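TqaA (Penicillium aethiopicum, PDB 5DLK) is a fungal nonribosomal peptide synthetase, represented here by its terminal condensation-like domain, which probably releases the assembled peptide by macrocyclization. Local coordinates at residues S177-L189 with R313-T327. Residues are numbered along the deposited sequence; the frame is centred on the assembly and turned at random.
Sequences SHSQWDGVSIPKL and RNLPMDNIESLLGCT
Trp181 and Gly325 bring the two backbones to a CA–CA distance of 4.2 Å; Ser185 and Leu324 form the next close pair (CA–CA 5.3 Å), the chains running in opposite directions here. Segment 177-189 leaves the end of strand 169-177 as a loop and enters helix 186-197; segment 313-327 is an irregular loop between strands 303-310 and 329-336. At Gly325 the backbone angles call for glycine, and its CA packs against Gln180 O. One water joins Ser179 O to Cys326 N.

The polar centre is Asp182. Its OD2 takes a nearly straight bond from Thr327 N (3.0 Å), on the anti side, 27° out of the carboxylate plane, and forms a salt bridge with Arg313 NH1 (3.1 Å), whose angle makes the bond weak; the guanidinium meets OD2 at its edge. OD1 accepts from Ser185 N, an Asx motif, and, from above the carboxylate plane, from Ser185 OG (2.7 Å). Arg313 is itself fixed by NE and NH2 converging on Ile320 O, while Val184 CG1 covers one guanidinium face. Leu324, extended at chi1 (-175°), brings CD1 to Ser185 O (3.3 Å) and CD2 against Leu189 CD1.

Were Asp182 replaced by an alanine, Thr327 N and Arg313 NH1 would probably lose this acceptor, and Ser185 the oxygen gripping its N and OG.

His178, Asp182 and Gly183 match the HHxxxDG motif of condensation domains, here with serine first; its Asp–Arg pair, as in relatives, ties the motif to the other lobe beside the phosphopantetheine site, which includes Gly183 and is unoccupied by that ligand here.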
ATOM      1  N   SER A 177      -6.106   5.521  -6.614  1.00 19.78           N
ATOM      2  CA  SER A 177      -5.566   5.919  -5.316  1.00 18.67           C
ATOM      3  C   SER A 177      -5.053   4.676  -4.576  1.00 17.79           C
ATOM      4  O   SER A 177      -5.653   3.611  -4.659  1.00 17.32           O
ATOM      5  CB  SER A 177      -6.654   6.632  -4.494  1.00 20.24           C
ATOM      6  OG  SER A 177      -6.265   6.756  -3.134  1.00 21.96           O
ATOM      7  N   HIS A 178      -3.949   4.798  -3.836  1.00 17.88           N
ATOM      8  CA  HIS A 178      -3.413   3.648  -3.105  1.00 14.85           C
ATOM      9  C   HIS A 178      -4.381   3.208  -1.982  1.00 16.15           C
ATOM     10  O   HIS A 178      -4.241   2.124  -1.418  1.00 18.38           O
ATOM     11  CB  HIS A 178      -2.006   3.998  -2.564  1.00 17.46           C
ATOM     12  CG  HIS A 178      -1.100   2.824  -2.348  1.00 16.78           C
ATOM     13  ND1 HIS A 178      -1.557   1.556  -2.014  1.00 18.47           N
ATOM     14  CD2 HIS A 178       0.248   2.713  -2.407  1.00 18.01           C
ATOM     15  CE1 HIS A 178      -0.538   0.738  -1.880  1.00 18.89           C
ATOM     16  NE2 HIS A 178       0.581   1.418  -2.100  1.00 20.84           N
ATOM     17  N   SER A 179      -5.402   4.016  -1.699  1.00 18.95           N
ATOM     18  CA  SER A 179      -6.474   3.561  -0.811  1.00 17.48           C
ATOM     19  C   SER A 179      -7.258   2.408  -1.434  1.00 19.47           C
ATOM     20  O   SER A 179      -8.084   1.786  -0.763  1.00 19.29           O
ATOM     21  CB  SER A 179      -7.437   4.703  -0.474  1.00 19.73           C
ATOM     22  OG  SER A 179      -8.080   5.207  -1.651  1.00 21.03           O
ATOM     23  N   GLN A 180      -6.979   2.111  -2.706  1.00 18.48           N
ATOM     24  CA  GLN A 180      -7.786   1.154  -3.471  1.00 19.61           C
ATOM     25  C   GLN A 180      -7.016  -0.070  -3.953  1.00 18.67           C
ATOM     26  O   GLN A 180      -7.570  -0.915  -4.662  1.00 21.64           O
ATOM     27  CB  GLN A 180      -8.427   1.867  -4.689  1.00 15.21           C
ATOM     28  CG  GLN A 180      -9.323   3.029  -4.301  1.00 16.96           C
ATOM     29  CD  GLN A 180      -9.758   3.838  -5.522  1.00 20.51           C
ATOM     30  OE1 GLN A 180      -8.949   4.536  -6.129  1.00 18.00           O
ATOM     31  NE2 GLN A 180     -11.036   3.716  -5.902  1.00 21.65           N
ATOM     32  N   TRP A 181      -5.742  -0.196  -3.576  1.00 19.18           N
ATOM     33  CA  TRP A 181      -4.969  -1.355  -4.003  1.00 17.87           C
ATOM     34  C   TRP A 181      -3.800  -1.599  -3.040  1.00 20.78           C
ATOM     35  O   TRP A 181      -3.486  -0.744  -2.212  1.00 18.02           O
ATOM     36  CB  TRP A 181      -4.438  -1.173  -5.446  1.00 19.91           C
ATOM     37  CG  TRP A 181      -3.424  -0.075  -5.577  1.00 19.56           C
ATOM     38  CD1 TRP A 181      -3.677   1.249  -5.769  1.00 18.58           C
ATOM     39  CD2 TRP A 181      -1.996  -0.199  -5.478  1.00 20.69           C
ATOM     40  NE1 TRP A 181      -2.503   1.954  -5.824  1.00 19.91           N
ATOM     41  CE2 TRP A 181      -1.455   1.090  -5.647  1.00 19.36           C
ATOM     42  CE3 TRP A 181      -1.125  -1.275  -5.274  1.00 22.14           C
ATOM     43  CZ2 TRP A 181      -0.079   1.341  -5.611  1.00 20.86           C
ATOM     44  CZ3 TRP A 181       0.251  -1.026  -5.237  1.00 20.76           C
ATOM     45  CH2 TRP A 181       0.757   0.267  -5.404  1.00 23.02           C
ATOM     46  N   ASP A 182      -3.185  -2.768  -3.145  1.00 20.19           N
ATOM     47  CA  ASP A 182      -1.928  -3.031  -2.446  1.00 21.14           C
ATOM     48  C   ASP A 182      -1.049  -3.974  -3.260  1.00 23.12           C
ATOM     49  O   ASP A 182      -1.457  -4.472  -4.319  1.00 23.51           O
ATOM     50  CB  ASP A 182      -2.175  -3.593  -1.040  1.00 21.03           C
ATOM     51  CG  ASP A 182      -3.042  -4.829  -1.032  1.00 25.11           C
ATOM     52  OD1 ASP A 182      -3.071  -5.571  -2.040  1.00 26.54           O
ATOM     53  OD2 ASP A 182      -3.686  -5.083   0.012  1.00 28.06           O
ATOM     54  N   GLY A 183       0.166  -4.212  -2.771  1.00 22.06           N
ATOM     55  CA  GLY A 183       1.135  -4.992  -3.525  1.00 23.61           C
ATOM     56  C   GLY A 183       0.651  -6.393  -3.845  1.00 26.42           C
ATOM     57  O   GLY A 183       0.968  -6.947  -4.901  1.00 26.50           O
ATOM     58  N   VAL A 184      -0.117  -6.974  -2.926  1.00 24.22           N
ATOM     59  CA  VAL A 184      -0.638  -8.322  -3.107  1.00 27.97           C
ATOM     60  C   VAL A 184      -1.711  -8.390  -4.188  1.00 29.75           C
ATOM     61  O   VAL A 184      -1.757  -9.353  -4.952  1.00 33.05           O
ATOM     62  CB  VAL A 184      -1.226  -8.887  -1.776  1.00 27.72           C
ATOM     63  CG1 VAL A 184      -2.059 -10.150  -2.025  1.00 30.25           C
ATOM     64  CG2 VAL A 184      -0.105  -9.175  -0.787  1.00 31.05           C
ATOM     65  N   SER A 185      -2.570  -7.376  -4.267  1.00 26.38           N
ATOM     66  CA  SER A 185      -3.771  -7.515  -5.092  1.00 27.31           C
ATOM     67  C   SER A 185      -3.729  -6.739  -6.412  1.00 27.07           C
ATOM     68  O   SER A 185      -4.518  -7.025  -7.311  1.00 30.37           O
ATOM     69  CB  SER A 185      -5.025  -7.118  -4.290  1.00 27.21           C
ATOM     70  OG  SER A 185      -5.042  -5.743  -3.935  1.00 27.12           O
ATOM     71  N   ILE A 186      -2.815  -5.784  -6.557  1.00 25.51           N
ATOM     72  CA  ILE A 186      -2.714  -5.083  -7.843  1.00 30.29           C
ATOM     73  C   ILE A 186      -2.408  -6.022  -9.038  1.00 28.93           C
ATOM     74  O   ILE A 186      -2.899  -5.762 -10.141  1.00 29.77           O
ATOM     75  CB  ILE A 186      -1.675  -3.912  -7.801  1.00 26.47           C
ATOM     76  CG1 ILE A 186      -1.800  -3.032  -9.056  1.00 25.68           C
ATOM     77  CG2 ILE A 186      -0.240  -4.382  -7.595  1.00 25.14           C
ATOM     78  CD1 ILE A 186      -3.145  -2.365  -9.191  1.00 26.19           C
ATOM     79  N   PRO A 187      -1.650  -7.129  -8.838  1.00 29.44           N
ATOM     80  CA  PRO A 187      -1.517  -7.965 -10.039  1.00 28.79           C
ATOM     81  C   PRO A 187      -2.827  -8.637 -10.436  1.00 30.26           C
ATOM     82  O   PRO A 187      -2.981  -9.043 -11.593  1.00 30.57           O
ATOM     83  CB  PRO A 187      -0.467  -9.013  -9.630  1.00 32.61           C
ATOM     84  CG  PRO A 187       0.250  -8.406  -8.455  1.00 31.71           C
ATOM     85  CD  PRO A 187      -0.843  -7.679  -7.729  1.00 28.99           C
ATOM     86  N   LYS A 188      -3.764  -8.717  -9.495  1.00 28.93           N
ATOM     87  CA  LYS A 188      -5.060  -9.322  -9.746  1.00 28.66           C
ATOM     88  C   LYS A 188      -5.932  -8.372 -10.570  1.00 32.51           C
ATOM     89  O   LYS A 188      -6.776  -8.806 -11.356  1.00 30.90           O
ATOM     90  CB  LYS A 188      -5.752  -9.677  -8.425  1.00 35.94           C
ATOM     91  CG  LYS A 188      -6.700 -10.862  -8.508  1.00 42.22           C
ATOM     92  CD  LYS A 188      -5.938 -12.154  -8.722  1.00 40.84           C
ATOM     93  CE  LYS A 188      -6.882 -13.336  -8.849  1.00 52.94           C
ATOM     94  NZ  LYS A 188      -6.148 -14.627  -9.011  1.00 55.90           N
ATOM     95  N   LEU A 189      -5.741  -7.071 -10.378  1.00 27.95           N
ATOM     96  CA  LEU A 189      -6.438  -6.096 -11.204  1.00 28.51           C
ATOM     97  C   LEU A 189      -6.037  -6.334 -12.665  1.00 30.79           C
ATOM     98  O   LEU A 189      -6.891  -6.360 -13.564  1.00 28.33           O
ATOM     99  CB  LEU A 189      -6.109  -4.656 -10.759  1.00 29.98           C
ATOM    100  CG  LEU A 189      -6.887  -3.468 -11.352  1.00 29.37           C
ATOM    101  CD1 LEU A 189      -6.796  -2.225 -10.465  1.00 26.77           C
ATOM    102  CD2 LEU A 189      -6.394  -3.129 -12.745  1.00 31.30           C
ATOM    103  N   ARG A 313      -3.576  -9.830   5.354  1.00 20.78           N
ATOM    104  CA  ARG A 313      -4.342 -10.867   4.669  1.00 25.56           C
ATOM    105  C   ARG A 313      -4.219 -12.203   5.370  1.00 28.92           C
ATOM    106  O   ARG A 313      -4.227 -13.263   4.743  1.00 29.76           O
ATOM    107  CB  ARG A 313      -3.886 -10.956   3.216  1.00 27.89           C
ATOM    108  CG  ARG A 313      -4.041  -9.579   2.560  1.00 30.29           C
ATOM    109  CD  ARG A 313      -3.737  -9.511   1.074  1.00 38.89           C
ATOM    110  NE  ARG A 313      -4.931  -9.798   0.294  1.00 48.71           N
ATOM    111  CZ  ARG A 313      -5.669  -8.915  -0.379  1.00 30.26           C
ATOM    112  NH1 ARG A 313      -5.368  -7.623  -0.433  1.00 33.43           N
ATOM    113  NH2 ARG A 313      -6.723  -9.360  -1.022  1.00 33.57           N
ATOM    114  N   ASN A 314      -4.103 -12.147   6.687  1.00 26.09           N
ATOM    115  CA  ASN A 314      -4.052 -13.372   7.464  1.00 27.64           C
ATOM    116  C   ASN A 314      -5.381 -13.651   8.150  1.00 30.38           C
ATOM    117  O   ASN A 314      -5.513 -14.619   8.887  1.00 39.04           O
ATOM    118  CB  ASN A 314      -2.900 -13.302   8.467  1.00 29.10           C
ATOM    119  CG  ASN A 314      -1.544 -13.251   7.769  1.00 33.59           C
ATOM    120  OD1 ASN A 314      -1.008 -14.282   7.369  1.00 40.59           O
ATOM    121  ND2 ASN A 314      -1.003 -12.042   7.586  1.00 36.85           N
ATOM    122  N   LEU A 315      -6.371 -12.811   7.887  1.00 30.30           N
ATOM    123  CA  LEU A 315      -7.740 -13.073   8.331  1.00 35.50           C
ATOM    124  C   LEU A 315      -8.348 -14.272   7.609  1.00 38.61           C
ATOM    125  O   LEU A 315      -8.269 -14.371   6.386  1.00 43.53           O
ATOM    126  CB  LEU A 315      -8.625 -11.853   8.093  1.00 39.65           C
ATOM    127  CG  LEU A 315      -8.746 -10.795   9.182  1.00 37.02           C
ATOM    128  CD1 LEU A 315      -9.730  -9.734   8.726  1.00 38.61           C
ATOM    129  CD2 LEU A 315      -9.213 -11.416  10.486  1.00 35.72           C
ATOM    130  N   PRO A 316      -8.979 -15.182   8.357  1.00 43.75           N
ATOM    131  CA  PRO A 316      -9.636 -16.288   7.656  1.00 43.99           C
ATOM    132  C   PRO A 316     -10.939 -15.834   6.997  1.00 44.05           C
ATOM    133  O   PRO A 316     -11.954 -15.660   7.666  1.00 50.84           O
ATOM    134  CB  PRO A 316      -9.896 -17.303   8.772  1.00 44.67           C
ATOM    135  CG  PRO A 316     -10.035 -16.462  10.004  1.00 46.62           C
ATOM    136  CD  PRO A 316      -9.094 -15.293   9.822  1.00 37.53           C
ATOM    137  N   MET A 317     -10.904 -15.630   5.689  1.00 38.97           N
ATOM    138  CA  MET A 317     -12.109 -15.277   4.957  1.00 42.10           C
ATOM    139  C   MET A 317     -11.929 -15.711   3.516  1.00 43.34           C
ATOM    140  O   MET A 317     -10.799 -15.798   3.027  1.00 40.27           O
ATOM    141  CB  MET A 317     -12.408 -13.772   5.067  1.00 41.85           C
ATOM    142  CG  MET A 317     -11.789 -12.871   4.000  1.00 42.23           C
ATOM    143  SD  MET A 317     -12.217 -11.123   4.258  1.00 37.18           S
ATOM    144  CE  MET A 317     -11.468 -10.842   5.851  1.00 42.25           C
ATOM    145  N   ASP A 318     -13.037 -16.020   2.853  1.00 44.09           N
ATOM    146  CA  ASP A 318     -12.984 -16.442   1.459  1.00 48.70           C
ATOM    147  C   ASP A 318     -12.381 -15.340   0.606  1.00 41.40           C
ATOM    148  O   ASP A 318     -12.706 -14.161   0.786  1.00 40.13           O
ATOM    149  CB  ASP A 318     -14.376 -16.811   0.943  1.00 49.80           C
ATOM    150  CG  ASP A 318     -14.970 -18.006   1.666  1.00 57.49           C
ATOM    151  OD1 ASP A 318     -14.196 -18.873   2.127  1.00 57.84           O
ATOM    152  OD2 ASP A 318     -16.212 -18.080   1.774  1.00 66.86           O
ATOM    153  N   ASN A 319     -11.490 -15.738  -0.300  1.00 40.75           N
ATOM    154  CA  ASN A 319     -10.847 -14.836  -1.259  1.00 43.54           C
ATOM    155  C   ASN A 319      -9.934 -13.790  -0.631  1.00 44.30           C
ATOM    156  O   ASN A 319      -9.596 -12.800  -1.280  1.00 39.65           O
ATOM    157  CB  ASN A 319     -11.900 -14.124  -2.111  1.00 45.86           C
ATOM    158  CG  ASN A 319     -12.824 -15.090  -2.808  1.00 44.29           C
ATOM    159  OD1 ASN A 319     -12.391 -16.146  -3.274  1.00 44.08           O
ATOM    160  ND2 ASN A 319     -14.106 -14.747  -2.868  1.00 44.31           N
ATOM    161  N   ILE A 320      -9.527 -14.010   0.620  1.00 41.43           N
ATOM    162  CA  ILE A 320      -8.640 -13.064   1.295  1.00 36.05           C
ATOM    163  C   ILE A 320      -7.356 -12.863   0.480  1.00 37.81           C
ATOM    164  O   ILE A 320      -6.788 -11.771   0.455  1.00 36.44           O
ATOM    165  CB  ILE A 320      -8.305 -13.534   2.745  1.00 35.15           C
ATOM    166  CG1 ILE A 320      -7.502 -12.470   3.501  1.00 38.81           C
ATOM    167  CG2 ILE A 320      -7.556 -14.858   2.741  1.00 32.75           C
ATOM    168  CD1 ILE A 320      -8.182 -11.125   3.576  1.00 33.92           C
ATOM    169  N   GLU A 321      -6.939 -13.916  -0.215  1.00 39.86           N
ATOM    170  CA  GLU A 321      -5.719 -13.920  -1.019  1.00 42.88           C
ATOM    171  C   GLU A 321      -5.827 -13.074  -2.282  1.00 39.17           C
ATOM    172  O   GLU A 321      -4.813 -12.666  -2.848  1.00 39.93           O
ATOM    173  CB  GLU A 321      -5.357 -15.362  -1.404  1.00 45.11           C
ATOM    174  CG  GLU A 321      -6.470 -16.128  -2.151  1.00 48.00           C
ATOM    175  CD  GLU A 321      -7.528 -16.723  -1.213  1.00 54.22           C
ATOM    176  OE1 GLU A 321      -7.282 -16.777   0.012  1.00 54.72           O
ATOM    177  OE2 GLU A 321      -8.605 -17.141  -1.700  1.00 61.84           O
ATOM    178  N   SER A 322      -7.053 -12.812  -2.726  1.00 41.04           N
ATOM    179  CA  SER A 322      -7.244 -12.226  -4.046  1.00 41.49           C
ATOM    180  C   SER A 322      -8.182 -11.011  -4.105  1.00 38.67           C
ATOM    181  O   SER A 322      -8.271 -10.365  -5.150  1.00 39.54           O
ATOM    182  CB  SER A 322      -7.755 -13.309  -5.006  1.00 41.63           C
ATOM    183  OG  SER A 322      -9.019 -13.793  -4.593  1.00 44.05           O
ATOM    184  N   LEU A 323      -8.872 -10.687  -3.013  1.00 33.71           N
ATOM    185  CA  LEU A 323      -9.797  -9.554  -3.060  1.00 31.75           C
ATOM    186  C   LEU A 323      -9.006  -8.270  -3.272  1.00 29.62           C
ATOM    187  O   LEU A 323      -7.896  -8.115  -2.746  1.00 28.51           O
ATOM    188  CB  LEU A 323     -10.661  -9.467  -1.794  1.00 34.37           C
ATOM    189  CG  LEU A 323     -10.059  -9.137  -0.423  1.00 32.68           C
ATOM    190  CD1 LEU A 323     -10.097  -7.643  -0.149  1.00 30.50           C
ATOM    191  CD2 LEU A 323     -10.820  -9.887   0.666  1.00 31.03           C
ATOM    192  N   LEU A 324      -9.574  -7.355  -4.057  1.00 27.23           N
ATOM    193  CA  LEU A 324      -8.856  -6.154  -4.450  1.00 26.15           C
ATOM    194  C   LEU A 324      -9.127  -5.000  -3.500  1.00 25.98           C
ATOM    195  O   LEU A 324     -10.274  -4.634  -3.236  1.00 24.77           O
ATOM    196  CB  LEU A 324      -9.231  -5.752  -5.889  1.00 29.25           C
ATOM    197  CG  LEU A 324      -8.478  -4.575  -6.498  1.00 29.68           C
ATOM    198  CD1 LEU A 324      -6.989  -4.876  -6.667  1.00 25.97           C
ATOM    199  CD2 LEU A 324      -9.128  -4.184  -7.845  1.00 28.22           C
ATOM    200  N   GLY A 325      -8.054  -4.415  -2.985  1.00 25.92           N
ATOM    201  CA  GLY A 325      -8.190  -3.296  -2.081  1.00 22.23           C
ATOM    202  C   GLY A 325      -6.902  -3.099  -1.321  1.00 23.38           C
ATOM    203  O   GLY A 325      -5.920  -3.788  -1.567  1.00 23.43           O
ATOM    204  N   CYS A 326      -6.921  -2.176  -0.376  1.00 23.21           N
ATOM    205  CA  CYS A 326      -5.738  -1.880   0.416  1.00 19.20           C
ATOM    206  C   CYS A 326      -5.921  -2.474   1.806  1.00 17.36           C
ATOM    207  O   CYS A 326      -6.495  -1.838   2.669  1.00 19.64           O
ATOM    208  CB  CYS A 326      -5.510  -0.378   0.512  1.00 21.19           C
ATOM    209  SG  CYS A 326      -4.054   0.027   1.509  1.00 24.27           S
ATOM    210  N   THR A 327      -5.454  -3.695   2.004  1.00 18.18           N
ATOM    211  CA  THR A 327      -5.547  -4.313   3.328  1.00 19.95           C
ATOM    212  C   THR A 327      -4.265  -4.133   4.137  1.00 19.27           C
ATOM    213  O   THR A 327      -4.162  -4.650   5.270  1.00 20.41           O
ATOM    214  CB  THR A 327      -5.855  -5.811   3.246  1.00 19.49           C
ATOM    215  OG1 THR A 327      -4.754  -6.512   2.651  1.00 21.96           O
ATOM    216  CG2 THR A 327      -7.147  -6.054   2.440  1.00 25.87           C
TER
HETATM  217  O   HOH W   1      -9.178  -0.680  -0.445  1.00 22.18           O